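Local atomic coordinates of phosphoribosylglycinamide synthetase (Anaerococcus prevotii, PDB entry 4DIM), a protein that probably binds ATP and a divalent metal ion and acts as an ATP-dependent ligase of the ATP-grasp superfamily. Residues L143-D153 with T180-I191; G193-F201 with F209-T217. All blocks are in the same frame, centred on the assembly; numbering follows the deposited sequence.

Contact 1: L143-D153 with T180-I191; sequences LKLPVIVKATD and TKRDYCIVEEFI
Asp153 OD2 is gripped twice by Lys181: its ammonium NZ, 3.0 Å away, comes in on the anti lone pair as a salt bridge, while its backbone N, 3.1 Å from Asp153 OD2, arrives from above the carboxylate plane. The other oxygen, Asp153 OD1, takes the hydroxyl of Thr180 at 2.6 Å from OG1, again out of plane, so three donors fix the rotation of this carboxylate. With OG1 anti to the backbone N (chi1 -171°), Thr180 can also accept from Arg182 N, closing an ST turn, and the guanidinium of Arg182 lays one face over Asp153 CB. From here the chains run antiparallel as paired strands, Ile148 with Glu188 and Lys150 with Ile186 forming the hydrogen-bonded pairs. On the face carrying Ile148 and Lys150, Ile148 CG1 leans against Phe190 CD1 at 3.4 Å, while Lys150 reaches Glu188 in a long salt bridge. On the other, Val149 CG1 touches Cys185 SG at 3.7 Å. At the far end Glu189 OE1 receives Lys144 N at 3.1 Å through its anti lone pair and also pairs with Arg126, and Leu143 CG packs on Glu189 CG. The two strands are the inner pair of a four-stranded antiparallel sheet in the ATP-grasp region, flanked by strands 127-128 and 161-163, with helix 166-179 covering Val149, Ala151 and Cys185.

Contact 2: G193-F201 with F209-T217; sequences GYEFGAQAF and FVMPHGDET
The imidazole of His213 lies over Gly197, filling the place a side chain would otherwise take: Gly197 CA sits 4.1 Å from the ring centroid, over its face, as a CH-pi contact. A CG held between backbone N and carbonyl carbon (chi1 52°) brings the ring across to the neighbouring strand. There Gln199, bent at chi2, gives its NE2 to His213 NE2 at 3.2 Å, the amide and ring planes 48° apart; the same NE2 also bonds Asn261, and OE1 takes Gly281 N. Cut back to an alanine, His213 would probably leave the flat surface of Gly197 uncovered and cost the Gln199 amide one of its acceptors. Further along, the ring of Phe209 reaches across to the first strand, with Phe201 N over one face, CE1 3.6 Å from Gln199 O and CE2 3.6 Å from Phe201 CB. On the face that carries Ala198, Ala200 and Val210, small groups meet: Ala198 CB lies 4.1 Å from Val210 CG1, and Ala200 CB approaches the other branch, CG2. Beneath these shapes run the backbone bonds of Gly197 with His213 and Gln199 with Met211, the shortest from Met211 N to Gln199 O at 2.7 Å. The pair forms a beta hairpin inside an eight-stranded antiparallel sheet, strand 258-267 bordering its first arm and strand 223-230 its second, while helix 285-293 packs on Gln199, selenomethionine Met211 and His213.

The two contacts follow each other along the chain: contact 1 closes at Ile191 and contact 2 opens at Gly193, so strand 186-189 leads directly into strand 194-203. Their centres nevertheless stand 26 Å apart, and apart from this junction their segments do not touch. The centre of contact 1, in the small four-stranded antiparallel sheet, lies about 25 Å from the centre of the chain; that of contact 2, in the large eight-stranded sheet, about 10 Å. All four segments belong to the ATP-grasp region of the chain. A smaller sheet joined to a larger one is consistent with the two-lobed ATP-grasp fold, in which ATP is held between the lobes.

Contact 1: L143-D153 with T180-I191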
ATOM      1  N   LEU A 143       1.309  29.364  -1.657  1.00121.23           N
ATOM      2  CA  LEU A 143       1.885  28.268  -0.863  1.00118.87           C
ATOM      3  C   LEU A 143       2.016  28.683   0.614  1.00122.86           C
ATOM      4  O   LEU A 143       2.490  29.795   0.893  1.00122.91           O
ATOM      5  CB  LEU A 143       3.309  27.929  -1.435  1.00116.83           C
ATOM      6  CG  LEU A 143       3.693  26.477  -1.832  1.00117.68           C
ATOM      7  CD1 LEU A 143       2.662  25.819  -2.784  1.00117.64           C
ATOM      8  CD2 LEU A 143       5.039  26.469  -2.477  1.00114.06           C
ATOM      9  N   LYS A 144       1.676  27.762   1.549  1.00118.85           N
ATOM     10  CA  LYS A 144       1.829  28.008   2.982  1.00121.20           C
ATOM     11  C   LYS A 144       3.193  27.472   3.461  1.00123.37           C
ATOM     12  O   LYS A 144       3.619  26.387   3.043  1.00121.97           O
ATOM     13  CB  LYS A 144       0.640  27.397   3.804  1.00125.70           C
ATOM     14  CG  LYS A 144       0.779  25.941   4.314  1.00138.78           C
ATOM     15  CD  LYS A 144      -0.517  25.431   4.989  1.00142.95           C
ATOM     16  CE  LYS A 144      -0.649  23.919   4.988  1.00128.89           C
ATOM     17  NZ  LYS A 144      -1.445  23.426   3.825  1.00118.69           N
ATOM     18  N   LEU A 145       3.876  28.249   4.323  1.00119.99           N
ATOM     19  CA  LEU A 145       5.144  27.838   4.940  1.00119.38           C
ATOM     20  C   LEU A 145       4.854  26.793   6.031  1.00124.19           C
ATOM     21  O   LEU A 145       3.742  26.787   6.562  1.00126.96           O
ATOM     22  CB  LEU A 145       5.902  29.040   5.556  1.00121.72           C
ATOM     23  CG  LEU A 145       6.860  29.767   4.622  1.00125.35           C
ATOM     24  CD1 LEU A 145       6.110  30.419   3.465  1.00125.90           C
ATOM     25  CD2 LEU A 145       7.675  30.785   5.393  1.00127.89           C
ATOM     26  N   PRO A 146       5.823  25.961   6.459  1.00117.86           N
ATOM     27  CA  PRO A 146       7.173  25.804   5.897  1.00115.42           C
ATOM     28  C   PRO A 146       7.131  25.091   4.560  1.00112.82           C
ATOM     29  O   PRO A 146       6.113  24.537   4.160  1.00111.12           O
ATOM     30  CB  PRO A 146       7.918  24.975   6.952  1.00118.68           C
ATOM     31  CG  PRO A 146       6.871  24.382   7.868  1.00123.74           C
ATOM     32  CD  PRO A 146       5.530  24.958   7.499  1.00119.45           C
ATOM     33  N   VAL A 147       8.237  25.145   3.851  1.00106.46           N
ATOM     34  CA  VAL A 147       8.346  24.513   2.548  1.00101.27           C
ATOM     35  C   VAL A 147       9.607  23.727   2.487  1.00 98.77           C
ATOM     36  O   VAL A 147      10.521  23.887   3.302  1.00 97.83           O
ATOM     37  CB  VAL A 147       8.266  25.499   1.362  1.00103.97           C
ATOM     38  CG1 VAL A 147       6.839  25.941   1.096  1.00103.83           C
ATOM     39  CG2 VAL A 147       9.171  26.695   1.576  1.00105.45           C
ATOM     40  N   ILE A 148       9.604  22.827   1.526  1.00 92.91           N
ATOM     41  CA  ILE A 148      10.719  21.993   1.143  1.00 91.69           C
ATOM     42  C   ILE A 148      11.189  22.491  -0.208  1.00 91.63           C
ATOM     43  O   ILE A 148      10.355  22.862  -1.041  1.00 88.40           O
ATOM     44  CB  ILE A 148      10.258  20.542   1.082  1.00 94.88           C
ATOM     45  CG1 ILE A 148      10.144  19.952   2.480  1.00 98.10           C
ATOM     46  CG2 ILE A 148      11.169  19.726   0.192  1.00 96.22           C
ATOM     47  CD1 ILE A 148      11.411  19.346   3.058  1.00114.86           C
ATOM     48  N   VAL A 149      12.504  22.504  -0.424  1.00 89.47           N
ATOM     49  CA  VAL A 149      13.120  22.798  -1.722  1.00 88.59           C
ATOM     50  C   VAL A 149      13.836  21.563  -2.125  1.00 91.80           C
ATOM     51  O   VAL A 149      14.648  21.028  -1.358  1.00 90.82           O
ATOM     52  CB  VAL A 149      14.054  23.994  -1.772  1.00 94.25           C
ATOM     53  CG1 VAL A 149      14.322  24.340  -3.219  1.00 95.00           C
ATOM     54  CG2 VAL A 149      13.457  25.191  -1.038  1.00 94.98           C
ATOM     55  N   LYS A 150      13.520  21.065  -3.306  1.00 86.87           N
ATOM     56  CA  LYS A 150      14.070  19.792  -3.713  1.00 87.64           C
ATOM     57  C   LYS A 150      14.224  19.690  -5.170  1.00 93.13           C
ATOM     58  O   LYS A 150      13.626  20.435  -5.939  1.00 92.01           O
ATOM     59  CB  LYS A 150      13.182  18.633  -3.207  1.00 90.03           C
ATOM     60  CG  LYS A 150      11.709  18.737  -3.568  1.00 91.33           C
ATOM     61  CD  LYS A 150      10.981  17.562  -2.994  1.00101.34           C
ATOM     62  CE  LYS A 150       9.529  17.524  -3.394  1.00121.85           C
ATOM     63  NZ  LYS A 150       9.017  16.127  -3.427  1.00134.60           N
ATOM     64  N   ALA A 151      15.084  18.746  -5.535  1.00 93.43           N
ATOM     65  CA  ALA A 151      15.469  18.423  -6.885  1.00 94.56           C
ATOM     66  C   ALA A 151      14.716  17.200  -7.283  1.00101.73           C
ATOM     67  O   ALA A 151      14.296  16.402  -6.443  1.00101.89           O
ATOM     68  CB  ALA A 151      16.968  18.191  -6.948  1.00 96.26           C
ATOM     69  N   THR A 152      14.534  17.049  -8.557  1.00102.06           N
ATOM     70  CA  THR A 152      13.746  15.969  -9.098  1.00105.67           C
ATOM     71  C   THR A 152      14.629  14.778  -9.515  1.00115.24           C
ATOM     72  O   THR A 152      14.167  13.635  -9.447  1.00118.59           O
ATOM     73  CB  THR A 152      12.954  16.575 -10.250  1.00116.81           C
ATOM     74  OG1 THR A 152      13.836  16.829 -11.342  1.00122.00           O
ATOM     75  CG2 THR A 152      12.283  17.912  -9.845  1.00109.64           C
ATOM     76  N   ASP A 153      15.893  15.043  -9.922  1.00112.77           N
ATOM     77  CA  ASP A 153      16.810  14.026 -10.453  1.00116.97           C
ATOM     78  C   ASP A 153      17.412  13.118  -9.379  1.00125.91           C
ATOM     79  O   ASP A 153      17.407  11.885  -9.561  1.00132.20           O
ATOM     80  CB  ASP A 153      17.940  14.660 -11.294  1.00118.30           C
ATOM     81  CG  ASP A 153      18.782  15.754 -10.668  1.00109.84           C
ATOM     82  OD1 ASP A 153      18.243  16.521  -9.843  1.00101.33           O
ATOM     83  OD2 ASP A 153      19.929  15.943 -11.115  1.00113.45           O
ATOM     84  N   THR A 180      21.587  20.034  -8.824  1.00112.97           N
ATOM     85  CA  THR A 180      20.768  19.353  -9.833  1.00109.41           C
ATOM     86  C   THR A 180      21.295  19.596 -11.220  1.00111.23           C
ATOM     87  O   THR A 180      21.876  20.654 -11.485  1.00112.19           O
ATOM     88  CB  THR A 180      19.293  19.793  -9.785  1.00109.85           C
ATOM     89  OG1 THR A 180      18.558  18.937 -10.650  1.00104.40           O
ATOM     90  CG2 THR A 180      19.081  21.245 -10.236  1.00108.78           C
ATOM     91  N   LYS A 181      21.048  18.625 -12.118  1.00104.61           N
ATOM     92  CA  LYS A 181      21.429  18.729 -13.534  1.00105.21           C
ATOM     93  C   LYS A 181      20.357  19.455 -14.353  1.00105.78           C
ATOM     94  O   LYS A 181      20.650  19.888 -15.473  1.00109.44           O
ATOM     95  CB  LYS A 181      21.667  17.344 -14.138  1.00106.78           C
ATOM     96  CG  LYS A 181      22.958  16.670 -13.670  1.00113.07           C
ATOM     97  CD  LYS A 181      22.944  15.172 -13.941  1.00128.59           C
ATOM     98  CE  LYS A 181      22.077  14.331 -12.976  1.00142.87           C
ATOM     99  NZ  LYS A 181      20.654  14.125 -13.404  1.00138.25           N
ATOM    100  N   ARG A 182      19.148  19.617 -13.788  1.00 96.47           N
ATOM    101  CA  ARG A 182      17.999  20.225 -14.449  1.00 96.63           C
ATOM    102  C   ARG A 182      18.089  21.748 -14.345  1.00102.28           C
ATOM    103  O   ARG A 182      18.922  22.247 -13.590  1.00101.66           O
ATOM    104  CB  ARG A 182      16.669  19.731 -13.779  1.00 93.49           C
ATOM    105  CG  ARG A 182      16.553  18.234 -13.461  1.00107.21           C
ATOM    106  CD  ARG A 182      15.718  17.483 -14.480  1.00135.61           C
ATOM    107  NE  ARG A 182      15.692  16.030 -14.268  1.00148.34           N
ATOM    108  CZ  ARG A 182      16.661  15.179 -14.608  1.00163.60           C
ATOM    109  NH1 ARG A 182      17.798  15.624 -15.135  1.00150.92           N
ATOM    110  NH2 ARG A 182      16.522  13.880 -14.374  1.00154.60           N
ATOM    111  N   ASP A 183      17.226  22.497 -15.068  1.00101.98           N
ATOM    112  CA  ASP A 183      17.173  23.968 -14.899  1.00104.97           C
ATOM    113  C   ASP A 183      16.088  24.351 -13.882  1.00108.98           C
ATOM    114  O   ASP A 183      15.853  25.543 -13.680  1.00110.01           O
ATOM    115  CB  ASP A 183      16.943  24.730 -16.228  1.00110.47           C
ATOM    116  CG  ASP A 183      15.527  24.739 -16.819  1.00121.39           C
ATOM    117  OD1 ASP A 183      15.347  25.321 -17.930  1.00125.73           O
ATOM    118  OD2 ASP A 183      14.605  24.162 -16.185  1.00117.08           O
ATOM    119  N   TYR A 184      15.408  23.368 -13.264  1.00103.56           N
ATOM    120  CA  TYR A 184      14.331  23.686 -12.356  1.00102.04           C
ATOM    121  C   TYR A 184      14.456  22.945 -11.057  1.00106.18           C
ATOM    122  O   TYR A 184      15.222  21.997 -10.893  1.00104.37           O
ATOM    123  CB  TYR A 184      12.980  23.413 -13.021  1.00102.43           C
ATOM    124  CG  TYR A 184      12.694  21.959 -13.266  1.00102.37           C
ATOM    125  CD1 TYR A 184      11.896  21.227 -12.390  1.00102.35           C
ATOM    126  CD2 TYR A 184      13.214  21.305 -14.374  1.00104.24           C
ATOM    127  CE1 TYR A 184      11.670  19.864 -12.580  1.00102.74           C
ATOM    128  CE2 TYR A 184      13.001  19.941 -14.577  1.00104.36           C
ATOM    129  CZ  TYR A 184      12.215  19.224 -13.682  1.00112.49           C
ATOM    130  OH  TYR A 184      11.980  17.881 -13.890  1.00116.08           O
ATOM    131  N   CYS A 185      13.656  23.430 -10.139  1.00104.64           N
ATOM    132  CA  CYS A 185      13.505  23.102  -8.747  1.00103.33           C
ATOM    133  C   CYS A 185      12.024  22.855  -8.433  1.00103.46           C
ATOM    134  O   CYS A 185      11.133  23.264  -9.188  1.00102.27           O
ATOM    135  CB  CYS A 185      14.025  24.282  -7.929  1.00106.46           C
ATOM    136  SG  CYS A 185      15.317  23.852  -6.758  1.00111.22           S
ATOM    137  N   ILE A 186      11.761  22.260  -7.272  1.00 96.66           N
ATOM    138  CA  ILE A 186      10.407  22.111  -6.803  1.00 94.79           C
ATOM    139  C   ILE A 186      10.388  22.743  -5.435  1.00 98.15           C
ATOM    140  O   ILE A 186      11.237  22.461  -4.585  1.00 94.62           O
ATOM    141  CB  ILE A 186       9.845  20.659  -6.854  1.00 96.04           C
ATOM    142  CG1 ILE A 186       9.463  20.337  -8.324  1.00 98.92           C
ATOM    143  CG2 ILE A 186       8.595  20.489  -5.970  1.00 93.12           C
ATOM    144  CD1 ILE A 186       9.185  18.914  -8.627  1.00110.30           C
ATOM    145  N   VAL A 187       9.485  23.697  -5.282  1.00 99.09           N
ATOM    146  CA  VAL A 187       9.194  24.304  -3.987  1.00100.83           C
ATOM    147  C   VAL A 187       7.837  23.698  -3.614  1.00 99.86           C
ATOM    148  O   VAL A 187       6.878  23.764  -4.398  1.00 98.04           O
ATOM    149  CB  VAL A 187       9.260  25.859  -3.921  1.00108.22           C
ATOM    150  CG1 VAL A 187       8.221  26.531  -4.828  1.00110.10           C
ATOM    151  CG2 VAL A 187       9.102  26.327  -2.484  1.00107.53           C
ATOM    152  N   GLU A 188       7.801  22.977  -2.510  1.00 95.74           N
ATOM    153  CA  GLU A 188       6.571  22.287  -2.095  1.00 94.52           C
ATOM    154  C   GLU A 188       6.255  22.571  -0.654  1.00 97.81           C
ATOM    155  O   GLU A 188       7.158  22.643   0.174  1.00 96.92           O
ATOM    156  CB  GLU A 188       6.731  20.769  -2.314  1.00 94.13           C
ATOM    157  CG  GLU A 188       5.482  19.969  -2.041  1.00101.12           C
ATOM    158  CD  GLU A 188       5.599  18.501  -2.351  1.00128.21           C
ATOM    159  OE1 GLU A 188       6.248  17.782  -1.557  1.00129.65           O
ATOM    160  OE2 GLU A 188       4.987  18.059  -3.348  1.00131.72           O
ATOM    161  N   GLU A 189       4.959  22.662  -0.340  1.00 96.20           N
ATOM    162  CA  GLU A 189       4.498  22.837   1.042  1.00 95.89           C
ATOM    163  C   GLU A 189       4.980  21.686   1.894  1.00 97.30           C
ATOM    164  O   GLU A 189       4.867  20.512   1.498  1.00 94.13           O
ATOM    165  CB  GLU A 189       2.968  22.873   1.116  1.00 97.71           C
ATOM    166  CG  GLU A 189       2.301  24.069   0.464  1.00109.65           C
ATOM    167  CD  GLU A 189       0.795  24.034   0.620  1.00121.97           C
ATOM    168  OE1 GLU A 189       0.211  25.051   1.060  1.00109.07           O
ATOM    169  OE2 GLU A 189       0.191  22.992   0.276  1.00115.11           O
ATOM    170  N   PHE A 190       5.509  22.009   3.063  1.00 95.63           N
ATOM    171  CA  PHE A 190       5.959  21.013   4.010  1.00 94.35           C
ATOM    172  C   PHE A 190       4.843  20.836   5.029  1.00 96.75           C
ATOM    173  O   PHE A 190       4.521  21.778   5.761  1.00 98.98           O
ATOM    174  CB  PHE A 190       7.290  21.425   4.649  1.00 98.01           C
ATOM    175  CG  PHE A 190       7.909  20.336   5.500  1.00 99.78           C
ATOM    176  CD1 PHE A 190       8.065  19.046   5.006  1.00101.82           C
ATOM    177  CD2 PHE A 190       8.305  20.592   6.803  1.00102.96           C
ATOM    178  CE1 PHE A 190       8.570  18.030   5.814  1.00102.82           C
ATOM    179  CE2 PHE A 190       8.834  19.580   7.599  1.00106.23           C
ATOM    180  CZ  PHE A 190       8.964  18.303   7.101  1.00103.07           C
ATOM    181  N   ILE A 191       4.177  19.670   4.992  1.00 90.19           N
ATOM    182  CA  ILE A 191       3.058  19.334   5.869  1.00 88.79           C
ATOM    183  C   ILE A 191       3.612  18.413   6.918  1.00 92.86           C
ATOM    184  O   ILE A 191       4.040  17.317   6.613  1.00 91.80           O
ATOM    185  CB  ILE A 191       1.885  18.692   5.078  1.00 90.39           C
ATOM    186  CG1 ILE A 191       1.505  19.504   3.824  1.00 91.30           C
ATOM    187  CG2 ILE A 191       0.676  18.492   5.969  1.00 92.08           C
ATOM    188  CD1 ILE A 191       0.880  20.871   4.098  1.00108.31           C
TER

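Contact 2: G193-F201 with F209-T217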
ATOM      1  N   GLY A 193       2.694  16.568  10.454  1.00 87.38           N
ATOM      2  CA  GLY A 193       1.555  16.261  11.305  1.00 86.12           C
ATOM      3  C   GLY A 193       1.381  14.785  11.603  1.00 87.94           C
ATOM      4  O   GLY A 193       2.338  14.024  11.533  1.00 86.82           O
ATOM      5  N   TYR A 194       0.156  14.367  11.935  1.00 85.24           N
ATOM      6  CA  TYR A 194      -0.115  12.954  12.224  1.00 84.95           C
ATOM      7  C   TYR A 194      -0.252  12.150  10.902  1.00 84.51           C
ATOM      8  O   TYR A 194      -1.183  12.395  10.119  1.00 81.51           O
ATOM      9  CB  TYR A 194      -1.365  12.790  13.117  1.00 87.44           C
ATOM     10  CG  TYR A 194      -1.563  11.358  13.563  1.00 91.92           C
ATOM     11  CD1 TYR A 194      -0.634  10.730  14.391  1.00 95.00           C
ATOM     12  CD2 TYR A 194      -2.624  10.597  13.081  1.00 91.47           C
ATOM     13  CE1 TYR A 194      -0.745   9.379  14.714  1.00 93.55           C
ATOM     14  CE2 TYR A 194      -2.775   9.257  13.447  1.00 91.90           C
ATOM     15  CZ  TYR A 194      -1.820   8.643  14.246  1.00101.17           C
ATOM     16  OH  TYR A 194      -1.914   7.310  14.605  1.00105.74           O
ATOM     17  N   GLU A 195       0.705  11.223  10.644  1.00 79.59           N
ATOM     18  CA  GLU A 195       0.681  10.383   9.430  1.00 75.67           C
ATOM     19  C   GLU A 195      -0.142   9.127   9.650  1.00 77.80           C
ATOM     20  O   GLU A 195       0.000   8.444  10.659  1.00 79.57           O
ATOM     21  CB  GLU A 195       2.073   9.960   8.982  1.00 76.10           C
ATOM     22  CG  GLU A 195       2.996  11.091   8.612  1.00 91.75           C
ATOM     23  CD  GLU A 195       4.437  10.673   8.360  1.00120.55           C
ATOM     24  OE1 GLU A 195       4.787   9.504   8.646  1.00111.86           O
ATOM     25  OE2 GLU A 195       5.223  11.525   7.881  1.00121.26           O
ATOM     26  N   PHE A 196      -1.003   8.813   8.702  1.00 72.49           N
ATOM     27  CA  PHE A 196      -1.810   7.610   8.770  1.00 71.37           C
ATOM     28  C   PHE A 196      -2.174   7.247   7.342  1.00 72.62           C
ATOM     29  O   PHE A 196      -1.710   7.906   6.420  1.00 71.94           O
ATOM     30  CB  PHE A 196      -3.040   7.828   9.690  1.00 74.14           C
ATOM     31  CG  PHE A 196      -4.027   8.835   9.174  1.00 76.66           C
ATOM     32  CD1 PHE A 196      -5.151   8.429   8.473  1.00 79.45           C
ATOM     33  CD2 PHE A 196      -3.759  10.186   9.245  1.00 80.68           C
ATOM     34  CE1 PHE A 196      -6.010   9.361   7.896  1.00 80.30           C
ATOM     35  CE2 PHE A 196      -4.591  11.108   8.618  1.00 84.65           C
ATOM     36  CZ  PHE A 196      -5.748  10.691   8.005  1.00 81.44           C
ATOM     37  N   GLY A 197      -2.941   6.189   7.163  1.00 68.18           N
ATOM     38  CA  GLY A 197      -3.370   5.736   5.856  1.00 65.99           C
ATOM     39  C   GLY A 197      -4.840   5.396   5.781  1.00 71.89           C
ATOM     40  O   GLY A 197      -5.588   5.534   6.755  1.00 71.72           O
ATOM     41  N   ALA A 198      -5.255   4.903   4.615  1.00 70.68           N
ATOM     42  CA  ALA A 198      -6.619   4.454   4.415  1.00 70.41           C
ATOM     43  C   ALA A 198      -6.714   3.478   3.277  1.00 73.33           C
ATOM     44  O   ALA A 198      -5.943   3.560   2.326  1.00 74.83           O
ATOM     45  CB  ALA A 198      -7.526   5.634   4.153  1.00 72.23           C
ATOM     46  N   GLN A 199      -7.698   2.581   3.359  1.00 66.79           N
ATOM     47  CA  GLN A 199      -8.028   1.616   2.327  1.00 64.51           C
ATOM     48  C   GLN A 199      -9.358   1.991   1.753  1.00 66.35           C
ATOM     49  O   GLN A 199     -10.215   2.509   2.463  1.00 67.21           O
ATOM     50  CB  GLN A 199      -8.113   0.159   2.853  1.00 65.32           C
ATOM     51  CG  GLN A 199      -6.840  -0.454   3.416  1.00 66.97           C
ATOM     52  CD  GLN A 199      -5.660  -0.498   2.477  1.00 76.64           C
ATOM     53  OE1 GLN A 199      -5.584  -1.338   1.586  1.00 74.91           O
ATOM     54  NE2 GLN A 199      -4.726   0.422   2.632  1.00 71.23           N
ATOM     55  N   ALA A 200      -9.558   1.706   0.498  1.00 62.30           N
ATOM     56  CA  ALA A 200     -10.834   1.952  -0.130  1.00 63.93           C
ATOM     57  C   ALA A 200     -11.015   0.961  -1.250  1.00 72.59           C
ATOM     58  O   ALA A 200     -10.130   0.157  -1.526  1.00 71.66           O
ATOM     59  CB  ALA A 200     -10.963   3.390  -0.612  1.00 63.64           C
ATOM     60  N   PHE A 201     -12.205   0.925  -1.790  1.00 72.90           N
ATOM     61  CA  PHE A 201     -12.520  -0.006  -2.853  1.00 74.88           C
ATOM     62  C   PHE A 201     -13.528   0.681  -3.743  1.00 80.79           C
ATOM     63  O   PHE A 201     -14.521   1.183  -3.225  1.00 80.12           O
ATOM     64  CB  PHE A 201     -13.069  -1.304  -2.242  1.00 76.71           C
ATOM     65  CG  PHE A 201     -13.226  -2.449  -3.201  1.00 80.41           C
ATOM     66  CD1 PHE A 201     -12.261  -3.442  -3.286  1.00 83.12           C
ATOM     67  CD2 PHE A 201     -14.380  -2.589  -3.949  1.00 85.59           C
ATOM     68  CE1 PHE A 201     -12.439  -4.536  -4.123  1.00 85.24           C
ATOM     69  CE2 PHE A 201     -14.540  -3.665  -4.809  1.00 89.75           C
ATOM     70  CZ  PHE A 201     -13.579  -4.642  -4.870  1.00 87.33           C
ATOM     71  N   PHE A 209     -16.288   1.823   0.448  1.00 75.11           N
ATOM     72  CA  PHE A 209     -15.867   2.289   1.753  1.00 73.23           C
ATOM     73  C   PHE A 209     -14.552   3.061   1.697  1.00 78.06           C
ATOM     74  O   PHE A 209     -13.856   3.075   0.695  1.00 79.33           O
ATOM     75  CB  PHE A 209     -15.715   1.085   2.720  1.00 73.03           C
ATOM     76  CG  PHE A 209     -14.606   0.138   2.342  1.00 73.30           C
ATOM     77  CD1 PHE A 209     -13.303   0.384   2.723  1.00 73.39           C
ATOM     78  CD2 PHE A 209     -14.872  -1.011   1.622  1.00 75.54           C
ATOM     79  CE1 PHE A 209     -12.289  -0.479   2.362  1.00 74.25           C
ATOM     80  CE2 PHE A 209     -13.849  -1.851   1.235  1.00 77.39           C
ATOM     81  CZ  PHE A 209     -12.567  -1.585   1.619  1.00 74.39           C
ATOM     82  N   VAL A 210     -14.244   3.710   2.796  1.00 74.43           N
ATOM     83  CA  VAL A 210     -12.967   4.332   3.083  1.00 72.74           C
ATOM     84  C   VAL A 210     -12.690   3.936   4.531  1.00 76.47           C
ATOM     85  O   VAL A 210     -13.488   4.231   5.429  1.00 73.68           O
ATOM     86  CB  VAL A 210     -12.851   5.845   2.817  1.00 75.86           C
ATOM     87  CG1 VAL A 210     -11.412   6.298   2.982  1.00 75.38           C
ATOM     88  CG2 VAL A 210     -13.334   6.183   1.414  1.00 77.47           C
HETATM   89  N   MSE A 211     -11.627   3.147   4.726  1.00 73.30           N
HETATM   90  CA  MSE A 211     -11.271   2.668   6.044  1.00 70.81           C
HETATM   91  C   MSE A 211      -9.939   3.271   6.512  1.00 70.48           C
HETATM   92  O   MSE A 211      -8.887   2.714   6.213  1.00 67.14           O
HETATM   93  CB  MSE A 211     -11.172   1.136   6.045  1.00 72.05           C
HETATM   94  CG  MSE A 211     -11.044   0.544   7.471  1.00 76.14           C
HETATM   95 SE   MSE A 211     -10.448  -1.292   7.408  0.82 79.94          SE
HETATM   96  CE  MSE A 211      -8.717  -0.905   7.058  1.00 76.20           C
ATOM     97  N   PRO A 212      -9.978   4.313   7.365  1.00 66.63           N
ATOM     98  CA  PRO A 212      -8.727   4.837   7.940  1.00 66.40           C
ATOM     99  C   PRO A 212      -8.003   3.795   8.787  1.00 70.41           C
ATOM    100  O   PRO A 212      -8.619   2.881   9.309  1.00 69.68           O
ATOM    101  CB  PRO A 212      -9.202   6.031   8.791  1.00 68.88           C
ATOM    102  CG  PRO A 212     -10.490   6.431   8.172  1.00 73.40           C
ATOM    103  CD  PRO A 212     -11.128   5.175   7.707  1.00 68.47           C
ATOM    104  N   HIS A 213      -6.680   3.891   8.857  1.00 69.46           N
ATOM    105  CA  HIS A 213      -5.908   2.944   9.661  1.00 69.72           C
ATOM    106  C   HIS A 213      -4.608   3.553  10.168  1.00 74.73           C
ATOM    107  O   HIS A 213      -4.056   4.515   9.605  1.00 72.29           O
ATOM    108  CB  HIS A 213      -5.627   1.613   8.924  1.00 69.01           C
ATOM    109  CG  HIS A 213      -5.016   1.758   7.576  1.00 70.79           C
ATOM    110  ND1 HIS A 213      -3.655   1.984   7.419  1.00 71.63           N
ATOM    111  CD2 HIS A 213      -5.592   1.654   6.353  1.00 70.63           C
ATOM    112  CE1 HIS A 213      -3.463   2.090   6.120  1.00 70.06           C
ATOM    113  NE2 HIS A 213      -4.601   1.869   5.435  1.00 70.25           N
ATOM    114  N   GLY A 214      -4.176   3.016  11.289  1.00 74.68           N
ATOM    115  CA  GLY A 214      -2.972   3.470  11.954  1.00 76.76           C
ATOM    116  C   GLY A 214      -1.761   2.832  11.339  1.00 82.28           C
ATOM    117  O   GLY A 214      -1.848   1.718  10.824  1.00 81.80           O
ATOM    118  N   ASP A 215      -0.644   3.560  11.353  1.00 80.13           N
ATOM    119  CA  ASP A 215       0.609   3.132  10.740  1.00 78.73           C
ATOM    120  C   ASP A 215       1.742   3.132  11.769  1.00 84.14           C
ATOM    121  O   ASP A 215       2.238   4.195  12.129  1.00 82.61           O
ATOM    122  CB  ASP A 215       0.950   4.081   9.561  1.00 79.02           C
ATOM    123  CG  ASP A 215       0.019   4.046   8.326  1.00 87.45           C
ATOM    124  OD1 ASP A 215      -0.893   3.161   8.266  1.00 79.78           O
ATOM    125  OD2 ASP A 215       0.232   4.870   7.396  1.00103.74           O
ATOM    126  N   GLU A 216       2.136   1.935  12.266  1.00 84.22           N
ATOM    127  CA  GLU A 216       3.284   1.795  13.192  1.00 85.58           C
ATOM    128  C   GLU A 216       4.571   1.690  12.369  1.00 90.29           C
ATOM    129  O   GLU A 216       4.593   1.077  11.300  1.00 87.39           O
ATOM    130  CB  GLU A 216       3.133   0.612  14.125  1.00 87.16           C
ATOM    131  CG  GLU A 216       2.026   0.807  15.131  1.00 91.42           C
ATOM    132  CD  GLU A 216       1.698  -0.418  15.957  1.00106.88           C
ATOM    133  OE1 GLU A 216       2.178  -1.518  15.597  1.00102.69           O
ATOM    134  OE2 GLU A 216       0.969  -0.284  16.970  1.00 97.72           O
ATOM    135  N   THR A 217       5.619   2.343  12.822  1.00 92.09           N
ATOM    136  CA  THR A 217       6.834   2.390  12.015  1.00 94.53           C
ATOM    137  C   THR A 217       8.116   2.171  12.886  1.00100.14           C
ATOM    138  O   THR A 217       8.076   2.290  14.114  1.00 99.03           O
ATOM    139  CB  THR A 217       6.793   3.744  11.250  1.00108.39           C
ATOM    140  OG1 THR A 217       7.418   3.619   9.976  1.00112.92           O
ATOM    141  CG2 THR A 217       7.360   4.897  12.042  1.00105.54           C
TER